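Long-range contacts in beta-galactosidase/beta-glucuronidase (Faecalibacterium prausnitzii L2-6, PDB 6MVF), which binds flavin mononucleotide and probably hydrolyses beta-glucuronides as a family 2 glycoside hydrolase: residues A[223-228]-A[238-243]; A[316-321]-A[344-349]; A[533-538]-A[554-559]. All blocks are in the same frame, centred on the assembly; numbering follows the deposited sequence.

Contact 1: A[223-228]-A[238-243]; sequences EVASAV and IYVPDA
Ala225 and Ile238 meet across the interior of a small beta sandwich, the immunoglobulin-like domain expected in family 2 glycoside hydrolases. The evidence is topological as well as metric. Strand 223-230 is paired with strand 211-217 and strand 236-240 with strand 195-204, so each belongs to a different sheet. The two strand segments run at 165°, close to antiparallel, and their axes approach to 6.7 Å, but no hydrogen bond links them. What joins them is apolar.

The centre is made by methyl groups. Ala225 CB lies 3.5 Å from Ile238 CG2 and 3.9 Å from Val240 CG2, which places it between two branched side chains of the facing strand. Ile238 spreads two arms: CG2 goes to Ala225, while the other branch carries CD1 to 3.7 Å from Ala227 CB. One isoleucine therefore reaches two alanines that are two residues apart on strand 223-230. The small alanines are consistent with so near an approach; Ser226, lying between them, directs its CB away from Ile238. Ile216 of strand 211-217 also touches Val224, Ile238 and Val240, extending the apolar layer.

Backbone bonds run within each sheet instead: Ala225 with Ile216, Val240 with Ala195. Tyr239 starts out from its CA away from 223-228, and its hydroxyl is bonded to Asp192. Ser226 and Ala227 pair in parallel with a strand of the second subunit, so the sheet of strand 223-230 continues across that interface.

At the end of the contact, Val224 and Val240 cross at a slant. Val224 CG2, lodged between its own backbone N and carbonyl carbon (chi1 of the residue -76°), stands 4.2 Å from Val240 CG1.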
loop_
_atom_site.group_PDB
_atom_site.type_symbol
_atom_site.label_atom_id
_atom_site.label_comp_id
_atom_site.label_asym_id
_atom_site.label_seq_id
_atom_site.Cartn_x
_atom_site.Cartn_y
_atom_site.Cartn_z
ATOM N N GLU A 223 5.429 -20.385 -14.991
ATOM C CA GLU A 223 4.849 -21.230 -16.024
ATOM C C GLU A 223 5.322 -22.680 -15.878
ATOM O O GLU A 223 6.506 -22.941 -15.657
ATOM C CB GLU A 223 5.196 -20.685 -17.397
ATOM C CG GLU A 223 4.337 -21.262 -18.499
ATOM C CD GLU A 223 4.899 -20.976 -19.863
ATOM O OE1 GLU A 223 6.036 -21.444 -20.136
ATOM O OE2 GLU A 223 4.213 -20.265 -20.643
ATOM N N VAL A 224 4.390 -23.627 -15.981
ATOM C CA VAL A 224 4.726 -25.046 -15.876
ATOM C C VAL A 224 4.306 -25.862 -17.098
ATOM O O VAL A 224 4.781 -26.997 -17.257
ATOM C CB VAL A 224 4.126 -25.666 -14.596
ATOM C CG1 VAL A 224 4.939 -25.256 -13.378
ATOM C CG2 VAL A 224 2.662 -25.246 -14.431
ATOM N N ALA A 225 3.441 -25.341 -17.965
ATOM C CA ALA A 225 2.943 -26.073 -19.122
ATOM C C ALA A 225 2.315 -25.071 -20.077
ATOM O O ALA A 225 1.880 -23.984 -19.670
ATOM C CB ALA A 225 1.935 -27.158 -18.723
ATOM N N SER A 226 2.299 -25.437 -21.362
ATOM C CA SER A 226 1.736 -24.564 -22.384
ATOM C C SER A 226 1.384 -25.384 -23.611
ATOM O O SER A 226 1.871 -26.502 -23.786
ATOM C CB SER A 226 2.703 -23.430 -22.757
ATOM O OG SER A 226 3.957 -23.950 -23.127
ATOM N N ALA A 227 0.515 -24.816 -24.450
ATOM C CA ALA A 227 0.162 -25.407 -25.736
ATOM C C ALA A 227 -0.478 -24.323 -26.579
ATOM O O ALA A 227 -0.886 -23.278 -26.068
ATOM C CB ALA A 227 -0.784 -26.614 -25.605
ATOM N N VAL A 228 -0.577 -24.591 -27.878
ATOM C CA VAL A 228 -1.041 -23.610 -28.849
ATOM C C VAL A 228 -2.066 -24.254 -29.784
ATOM O O VAL A 228 -1.931 -25.421 -30.165
ATOM C CB VAL A 228 0.159 -23.031 -29.625
ATOM C CG1 VAL A 228 -0.287 -21.958 -30.602
ATOM C CG2 VAL A 228 1.188 -22.467 -28.610
ATOM N N ILE A 238 -3.738 -30.154 -21.591
ATOM C CA ILE A 238 -2.386 -29.823 -21.156
ATOM C C ILE A 238 -2.080 -30.570 -19.868
ATOM O O ILE A 238 -2.919 -30.637 -18.966
ATOM C CB ILE A 238 -2.209 -28.310 -20.950
ATOM C CG1 ILE A 238 -2.909 -27.529 -22.074
ATOM C CG2 ILE A 238 -0.730 -27.972 -20.822
ATOM C CD1 ILE A 238 -2.358 -26.148 -22.269
ATOM N N TYR A 239 -0.877 -31.119 -19.777
ATOM C CA TYR A 239 -0.461 -31.952 -18.662
ATOM C C TYR A 239 0.550 -31.208 -17.798
ATOM O O TYR A 239 1.542 -30.683 -18.304
ATOM C CB TYR A 239 0.148 -33.252 -19.173
ATOM C CG TYR A 239 0.701 -34.120 -18.071
ATOM C CD1 TYR A 239 -0.120 -35.020 -17.386
ATOM C CD2 TYR A 239 2.042 -34.044 -17.706
ATOM C CE1 TYR A 239 0.377 -35.815 -16.375
ATOM C CE2 TYR A 239 2.553 -34.836 -16.689
ATOM C CZ TYR A 239 1.717 -35.721 -16.027
ATOM O OH TYR A 239 2.227 -36.511 -15.020
ATOM N N VAL A 240 0.307 -31.181 -16.498
ATOM C CA VAL A 240 1.217 -30.597 -15.517
ATOM C C VAL A 240 1.773 -31.736 -14.670
ATOM O O VAL A 240 0.998 -32.453 -14.021
ATOM C CB VAL A 240 0.509 -29.550 -14.637
ATOM C CG1 VAL A 240 1.409 -29.108 -13.485
ATOM C CG2 VAL A 240 0.062 -28.355 -15.466
ATOM N N PRO A 241 3.082 -31.953 -14.643
ATOM C CA PRO A 241 3.638 -32.961 -13.737
ATOM C C PRO A 241 3.638 -32.465 -12.298
ATOM O O PRO A 241 3.598 -31.264 -12.023
ATOM C CB PRO A 241 5.064 -33.156 -14.256
ATOM C CG PRO A 241 5.396 -31.865 -14.892
ATOM C CD PRO A 241 4.124 -31.284 -15.443
ATOM N N ASP A 242 3.642 -33.425 -11.375
ATOM C CA ASP A 242 3.764 -33.145 -9.944
ATOM C C ASP A 242 2.738 -32.109 -9.483
ATOM O O ASP A 242 3.070 -31.092 -8.874
ATOM C CB ASP A 242 5.182 -32.685 -9.614
ATOM C CG ASP A 242 6.234 -33.711 -10.000
ATOM O OD1 ASP A 242 6.047 -34.913 -9.665
ATOM O OD2 ASP A 242 7.240 -33.315 -10.650
ATOM N N ALA A 243 1.475 -32.368 -9.796
ATOM C CA ALA A 243 0.431 -31.389 -9.537
ATOM C C ALA A 243 0.214 -31.201 -8.041
ATOM O O ALA A 243 0.219 -32.159 -7.269
ATOM C CB ALA A 243 -0.865 -31.837 -10.199
#

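Contact 2: A[316-321]-A[344-349]; sequences DHYQDA and YDACDE
Tyr318 lays one face of its ring over the methyl group of Ala346: the CB of Ala346 sits 3.7 Å from the ring centroid and only 10° off the ring normal, the geometry of a CH-pi contact centred on the face. CG of Tyr318 is anti to the carbonyl carbon (chi1 -83°), which carries the ring across to helix 341-350 although the CA-CB bond itself does not aim there. Beside the ring, Ala321 CB is 3.7 Å from Ala346 CB, so this one methyl of Ala346 meets both Tyr318 and Ala321.

Glu349 OE1 and a water meet the hydroxyl near the ring plane. Tyr318 OH donates to Glu349 OE1 at 2.6 Å, meeting it on the syn side and somewhat out of the carboxylate plane; the Glu349 chain bends at chi2 and crosses the tyrosine roughly at right angles. The water donates to Tyr318 OH at 3.3 Å and to Asp345 OD2 at 2.7 Å. The oxygen thus gives one bond and receives another, which should restrain the ring's swing. A phenylalanine in its place would probably keep the overlap with Ala346 but leave Glu349 OE1 without this donor and the water without one of its acceptors.

The segment axes approach to 9.2 Å at 39°, both helices pointing broadly the same way. Strand 331-334 lies between them in sequence and strand 353-357 follows, both parallel members of the barrel sheet. Such side-by-side helices, each succeeding a barrel strand, are typical of the beta/alpha repeat on the outside of a TIM barrel.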
loop_
_atom_site.group_PDB
_atom_site.type_symbol
_atom_site.label_atom_id
_atom_site.label_comp_id
_atom_site.label_asym_id
_atom_site.label_seq_id
_atom_site.Cartn_x
_atom_site.Cartn_y
_atom_site.Cartn_z
ATOM N N ASP A 316 -16.370 -6.999 1.923
ATOM C CA ASP A 316 -17.458 -7.667 2.630
ATOM C C ASP A 316 -17.417 -9.168 2.384
ATOM O O ASP A 316 -17.540 -9.964 3.322
ATOM C CB ASP A 316 -18.812 -7.097 2.208
ATOM C CG ASP A 316 -18.987 -5.644 2.619
ATOM O OD1 ASP A 316 -18.549 -5.262 3.732
ATOM O OD2 ASP A 316 -19.557 -4.870 1.811
ATOM N N HIS A 317 -17.225 -9.572 1.131
ATOM C CA HIS A 317 -17.287 -10.989 0.802
ATOM C C HIS A 317 -16.150 -11.753 1.465
ATOM O O HIS A 317 -16.378 -12.790 2.102
ATOM C CB HIS A 317 -17.263 -11.181 -0.714
ATOM C CG HIS A 317 -18.464 -10.621 -1.408
ATOM N ND1 HIS A 317 -19.755 -10.959 -1.051
ATOM C CD2 HIS A 317 -18.572 -9.756 -2.446
ATOM C CE1 HIS A 317 -20.603 -10.328 -1.842
ATOM N NE2 HIS A 317 -19.913 -9.591 -2.697
ATOM N N TYR A 318 -14.918 -11.241 1.343
ATOM C CA TYR A 318 -13.767 -11.896 1.960
ATOM C C TYR A 318 -13.858 -11.874 3.477
ATOM O O TYR A 318 -13.401 -12.811 4.134
ATOM C CB TYR A 318 -12.462 -11.251 1.472
ATOM C CG TYR A 318 -11.995 -11.804 0.132
ATOM C CD1 TYR A 318 -12.555 -11.368 -1.065
ATOM C CD2 TYR A 318 -11.012 -12.779 0.066
ATOM C CE1 TYR A 318 -12.128 -11.877 -2.299
ATOM C CE2 TYR A 318 -10.583 -13.302 -1.159
ATOM C CZ TYR A 318 -11.141 -12.849 -2.334
ATOM O OH TYR A 318 -10.721 -13.372 -3.540
ATOM N N GLN A 319 -14.463 -10.842 4.057
ATOM C CA GLN A 319 -14.635 -10.840 5.505
ATOM C C GLN A 319 -15.570 -11.965 5.939
ATOM O O GLN A 319 -15.287 -12.687 6.906
ATOM C CB GLN A 319 -15.156 -9.486 5.975
ATOM C CG GLN A 319 -15.215 -9.366 7.490
ATOM C CD GLN A 319 -16.187 -8.295 7.990
ATOM O OE1 GLN A 319 -16.902 -7.653 7.208
ATOM N NE2 GLN A 319 -16.223 -8.106 9.303
ATOM N N ASP A 320 -16.700 -12.120 5.241
ATOM C CA ASP A 320 -17.558 -13.283 5.463
ATOM C C ASP A 320 -16.764 -14.586 5.385
ATOM O O ASP A 320 -16.837 -15.429 6.284
ATOM C CB ASP A 320 -18.694 -13.305 4.440
ATOM C CG ASP A 320 -19.825 -12.348 4.795
ATOM O OD1 ASP A 320 -19.741 -11.639 5.841
ATOM O OD2 ASP A 320 -20.805 -12.316 4.010
ATOM N N ALA A 321 -15.984 -14.751 4.312
ATOM C CA ALA A 321 -15.249 -15.988 4.111
ATOM C C ALA A 321 -14.268 -16.236 5.246
ATOM O O ALA A 321 -14.170 -17.360 5.752
ATOM C CB ALA A 321 -14.534 -15.943 2.768
ATOM N N TYR A 344 -17.159 -16.580 -4.648
ATOM C CA TYR A 344 -16.606 -17.820 -5.186
ATOM C C TYR A 344 -15.087 -17.759 -5.211
ATOM O O TYR A 344 -14.420 -18.716 -4.804
ATOM C CB TYR A 344 -17.152 -18.127 -6.579
ATOM C CG TYR A 344 -18.638 -18.423 -6.604
ATOM C CD1 TYR A 344 -19.179 -19.452 -5.846
ATOM C CD2 TYR A 344 -19.502 -17.652 -7.373
ATOM C CE1 TYR A 344 -20.539 -19.702 -5.852
ATOM C CE2 TYR A 344 -20.857 -17.889 -7.384
ATOM C CZ TYR A 344 -21.377 -18.916 -6.625
ATOM O OH TYR A 344 -22.731 -19.146 -6.642
ATOM N N ASP A 345 -14.525 -16.620 -5.629
ATOM C CA ASP A 345 -13.079 -16.422 -5.556
ATOM C C ASP A 345 -12.548 -16.662 -4.139
ATOM O O ASP A 345 -11.596 -17.432 -3.940
ATOM C CB ASP A 345 -12.725 -15.011 -6.027
ATOM C CG ASP A 345 -12.873 -14.830 -7.537
ATOM O OD1 ASP A 345 -12.798 -15.848 -8.270
ATOM O OD2 ASP A 345 -13.048 -13.660 -7.986
ATOM N N ALA A 346 -13.164 -16.012 -3.139
ATOM C CA ALA A 346 -12.785 -16.239 -1.748
ATOM C C ALA A 346 -12.883 -17.710 -1.348
ATOM O O ALA A 346 -12.069 -18.187 -0.551
ATOM C CB ALA A 346 -13.645 -15.398 -0.815
ATOM N N CYS A 347 -13.852 -18.448 -1.888
ATOM C CA CYS A 347 -13.947 -19.874 -1.565
ATOM C C CYS A 347 -12.831 -20.688 -2.216
ATOM O O CYS A 347 -12.259 -21.587 -1.584
ATOM C CB CYS A 347 -15.314 -20.402 -1.986
ATOM S SG CYS A 347 -16.583 -19.797 -0.886
ATOM N N ASP A 348 -12.543 -20.420 -3.490
ATOM C CA ASP A 348 -11.414 -21.054 -4.153
ATOM C C ASP A 348 -10.121 -20.820 -3.378
ATOM O O ASP A 348 -9.280 -21.723 -3.252
ATOM C CB ASP A 348 -11.263 -20.509 -5.585
ATOM C CG ASP A 348 -12.488 -20.789 -6.495
ATOM O OD1 ASP A 348 -13.216 -21.792 -6.313
ATOM O OD2 ASP A 348 -12.705 -19.998 -7.437
ATOM N N GLU A 349 -9.938 -19.607 -2.857
ATOM C CA GLU A 349 -8.650 -19.260 -2.263
ATOM C C GLU A 349 -8.543 -19.717 -0.816
ATOM O O GLU A 349 -7.488 -20.205 -0.403
ATOM C CB GLU A 349 -8.403 -17.757 -2.380
ATOM C CG GLU A 349 -8.005 -17.367 -3.795
ATOM C CD GLU A 349 -8.661 -16.072 -4.275
ATOM O OE1 GLU A 349 -8.904 -15.175 -3.414
ATOM O OE2 GLU A 349 -8.931 -15.970 -5.514
HETATM O O HOH W 1 -12.140 -11.890 -6.109
#

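Contact 3: A[533-538]-A[554-559]; sequences WNMFDF and KGLVTI
Asp537 OD1 is gripped from two quarters: Gly555 N donates to it at 3.0 Å, nearly in line with its C-O bond, and Lys565 forms a salt bridge to it. CG of Asp537 is anti to the carbonyl carbon (chi1 -52°), which turns the carboxylate toward the glycine. Its OD2 has a weak hydrogen bond to Asn264 of the third subunit. The paired lysine is likely to favour the charged form of this buried acid.

Backbone bonds zip the two loops together. Asp537 N donates to Val557 O at 3.1 Å, and Val557 N returns a weak bond to Met535 O, bent to 128° at the hydrogen; these two define a single beta bridge between Phe536 and Val557. Further along, Leu556 N reaches Asn534 O at 3.2 Å in the carbonyl plane, and Gly555 CA sends a CA-H...O contact to the same oxygen. Asn534 N in turn donates to Lys554 O, coming from above that carbonyl plane.

Asn534 follows a cis peptide bond, and its OD1 accepts from Phe536 N at 3.2 Å, an Asx turn.

Side chains fill the flank. Phe536 CD1 lies 3.6 Å from Val557 CB, with Val557 CG1 at the ring's edge, while Met535 CG covers one face of that ring and Met535 CE touches Val557 CG2 at 3.7 Å. Arg561 makes a cation-pi contact with Phe536.

Segment 533-538 leaves the eighth barrel strand, 529-532, and segment 554-559 leads toward helix 566-575. A non-proline cis peptide after a tryptophan at the end of that last strand is characteristic of TIM-barrel glycosidases of this clan.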
loop_
_atom_site.group_PDB
_atom_site.type_symbol
_atom_site.label_atom_id
_atom_site.label_comp_id
_atom_site.label_asym_id
_atom_site.label_seq_id
_atom_site.Cartn_x
_atom_site.Cartn_y
_atom_site.Cartn_z
ATOM N N TRP A 533 -28.239 -23.500 9.037
ATOM C CA TRP A 533 -28.994 -22.320 8.651
ATOM C C TRP A 533 -29.032 -21.438 9.890
ATOM O O TRP A 533 -29.628 -21.818 10.903
ATOM C CB TRP A 533 -30.389 -22.693 8.165
ATOM C CG TRP A 533 -31.099 -21.559 7.469
ATOM C CD1 TRP A 533 -32.068 -20.746 7.993
ATOM C CD2 TRP A 533 -30.887 -21.115 6.130
ATOM N NE1 TRP A 533 -32.480 -19.834 7.052
ATOM C CE2 TRP A 533 -31.765 -20.035 5.902
ATOM C CE3 TRP A 533 -30.057 -21.538 5.093
ATOM C CZ2 TRP A 533 -31.817 -19.362 4.690
ATOM C CZ3 TRP A 533 -30.119 -20.875 3.891
ATOM C CH2 TRP A 533 -31.001 -19.800 3.696
ATOM N N ASN A 534 -28.334 -20.304 9.860
ATOM C CA ASN A 534 -27.529 -19.790 8.752
ATOM C C ASN A 534 -26.256 -19.219 9.437
ATOM O O ASN A 534 -26.224 -19.119 10.665
ATOM C CB ASN A 534 -28.344 -18.730 7.957
ATOM C CG ASN A 534 -27.607 -18.162 6.747
ATOM O OD1 ASN A 534 -26.706 -17.342 6.884
ATOM N ND2 ASN A 534 -28.027 -18.566 5.550
ATOM N N MET A 535 -25.207 -18.875 8.674
ATOM C CA MET A 535 -24.003 -18.320 9.297
ATOM C C MET A 535 -24.298 -16.994 9.977
ATOM O O MET A 535 -23.833 -16.739 11.098
ATOM C CB MET A 535 -22.892 -18.117 8.260
ATOM C CG MET A 535 -21.591 -17.617 8.855
ATOM S SD MET A 535 -20.763 -18.758 10.005
ATOM C CE MET A 535 -19.467 -17.713 10.667
ATOM N N PHE A 536 -25.042 -16.126 9.293
ATOM C CA PHE A 536 -25.357 -14.792 9.765
ATOM C C PHE A 536 -26.864 -14.621 9.764
ATOM O O PHE A 536 -27.538 -15.123 8.857
ATOM C CB PHE A 536 -24.746 -13.708 8.869
ATOM C CG PHE A 536 -23.299 -13.888 8.600
ATOM C CD1 PHE A 536 -22.351 -13.588 9.581
ATOM C CD2 PHE A 536 -22.870 -14.348 7.371
ATOM C CE1 PHE A 536 -20.991 -13.757 9.332
ATOM C CE2 PHE A 536 -21.501 -14.524 7.106
ATOM C CZ PHE A 536 -20.564 -14.236 8.084
ATOM N N ASP A 537 -27.387 -13.921 10.784
ATOM C CA ASP A 537 -28.684 -13.281 10.648
ATOM C C ASP A 537 -28.766 -12.599 9.280
ATOM O O ASP A 537 -27.769 -12.084 8.763
ATOM C CB ASP A 537 -28.887 -12.249 11.761
ATOM C CG ASP A 537 -28.631 -12.806 13.190
ATOM O OD1 ASP A 537 -28.908 -13.984 13.484
ATOM O OD2 ASP A 537 -28.160 -12.019 14.047
ATOM N N PHE A 538 -29.942 -12.616 8.661
ATOM C CA PHE A 538 -30.088 -11.991 7.348
ATOM C C PHE A 538 -31.459 -11.328 7.275
ATOM O O PHE A 538 -32.327 -11.577 8.121
ATOM C CB PHE A 538 -29.864 -13.012 6.209
ATOM C CG PHE A 538 -30.817 -14.201 6.232
ATOM C CD1 PHE A 538 -30.529 -15.327 6.975
ATOM C CD2 PHE A 538 -31.984 -14.192 5.493
ATOM C CE1 PHE A 538 -31.385 -16.411 6.995
ATOM C CE2 PHE A 538 -32.827 -15.280 5.495
ATOM C CZ PHE A 538 -32.532 -16.387 6.248
ATOM N N LYS A 554 -31.460 -16.766 12.944
ATOM C CA LYS A 554 -30.890 -18.088 13.149
ATOM C C LYS A 554 -29.379 -18.101 12.933
ATOM O O LYS A 554 -28.794 -19.184 12.790
ATOM C CB LYS A 554 -31.570 -19.122 12.235
ATOM C CG LYS A 554 -33.069 -19.201 12.399
ATOM C CD LYS A 554 -33.645 -20.542 11.929
ATOM C CE LYS A 554 -35.187 -20.554 12.005
ATOM N NZ LYS A 554 -35.819 -19.655 10.966
ATOM N N GLY A 555 -28.742 -16.924 12.940
ATOM C CA GLY A 555 -27.319 -16.846 12.661
ATOM C C GLY A 555 -26.464 -17.343 13.813
ATOM O O GLY A 555 -26.846 -17.302 14.982
ATOM N N LEU A 556 -25.301 -17.877 13.463
ATOM C CA LEU A 556 -24.258 -18.079 14.453
ATOM C C LEU A 556 -23.539 -16.773 14.755
ATOM O O LEU A 556 -22.863 -16.673 15.783
ATOM C CB LEU A 556 -23.248 -19.126 13.968
ATOM C CG LEU A 556 -23.739 -20.511 13.552
ATOM C CD1 LEU A 556 -22.647 -21.273 12.755
ATOM C CD2 LEU A 556 -24.169 -21.308 14.775
ATOM N N VAL A 557 -23.705 -15.779 13.883
ATOM C CA VAL A 557 -23.053 -14.477 13.949
ATOM C C VAL A 557 -24.105 -13.445 13.566
ATOM O O VAL A 557 -25.022 -13.742 12.791
ATOM C CB VAL A 557 -21.823 -14.419 13.002
ATOM C CG1 VAL A 557 -21.135 -13.065 13.025
ATOM C CG2 VAL A 557 -20.826 -15.513 13.371
ATOM N N THR A 558 -23.982 -12.226 14.116
ATOM C CA THR A 558 -24.981 -11.196 13.850
ATOM C C THR A 558 -24.819 -10.614 12.445
ATOM O O THR A 558 -23.805 -10.807 11.760
ATOM C CB THR A 558 -24.913 -10.072 14.877
ATOM O OG1 THR A 558 -23.570 -9.585 14.963
ATOM C CG2 THR A 558 -25.410 -10.558 16.243
ATOM N N ILE A 559 -25.852 -9.874 12.028
ATOM C CA ILE A 559 -25.977 -9.427 10.646
ATOM C C ILE A 559 -24.961 -8.337 10.299
ATOM O O ILE A 559 -24.647 -8.123 9.127
ATOM C CB ILE A 559 -27.431 -8.976 10.428
ATOM C CG1 ILE A 559 -27.753 -8.878 8.946
ATOM C CG2 ILE A 559 -27.708 -7.682 11.153
ATOM C CD1 ILE A 559 -29.121 -8.324 8.675
#

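How the contacts relate
The contacts come in series along the chain. Contact 1 joins the two sheets of the sandwich domain, while contacts 2 and 3 both belong to the TIM barrel. Centres of contacts 1 and 2 lie about 27 Å apart, with nearest atoms about 14 Å apart; contacts 1 and 3 are about 42 Å apart between centres. Contacts 2 and 3, at about 17 Å between centres, touch: Asp320 OD1 packs 3.5 Å from Phe536 CZ. Arg561 reinforces that junction by a salt bridge to Asp320, and Met535 packs on helix 314-327. Helix 314-327 and the loop after the last strand are therefore neighbours where the first and last barrel strands pair.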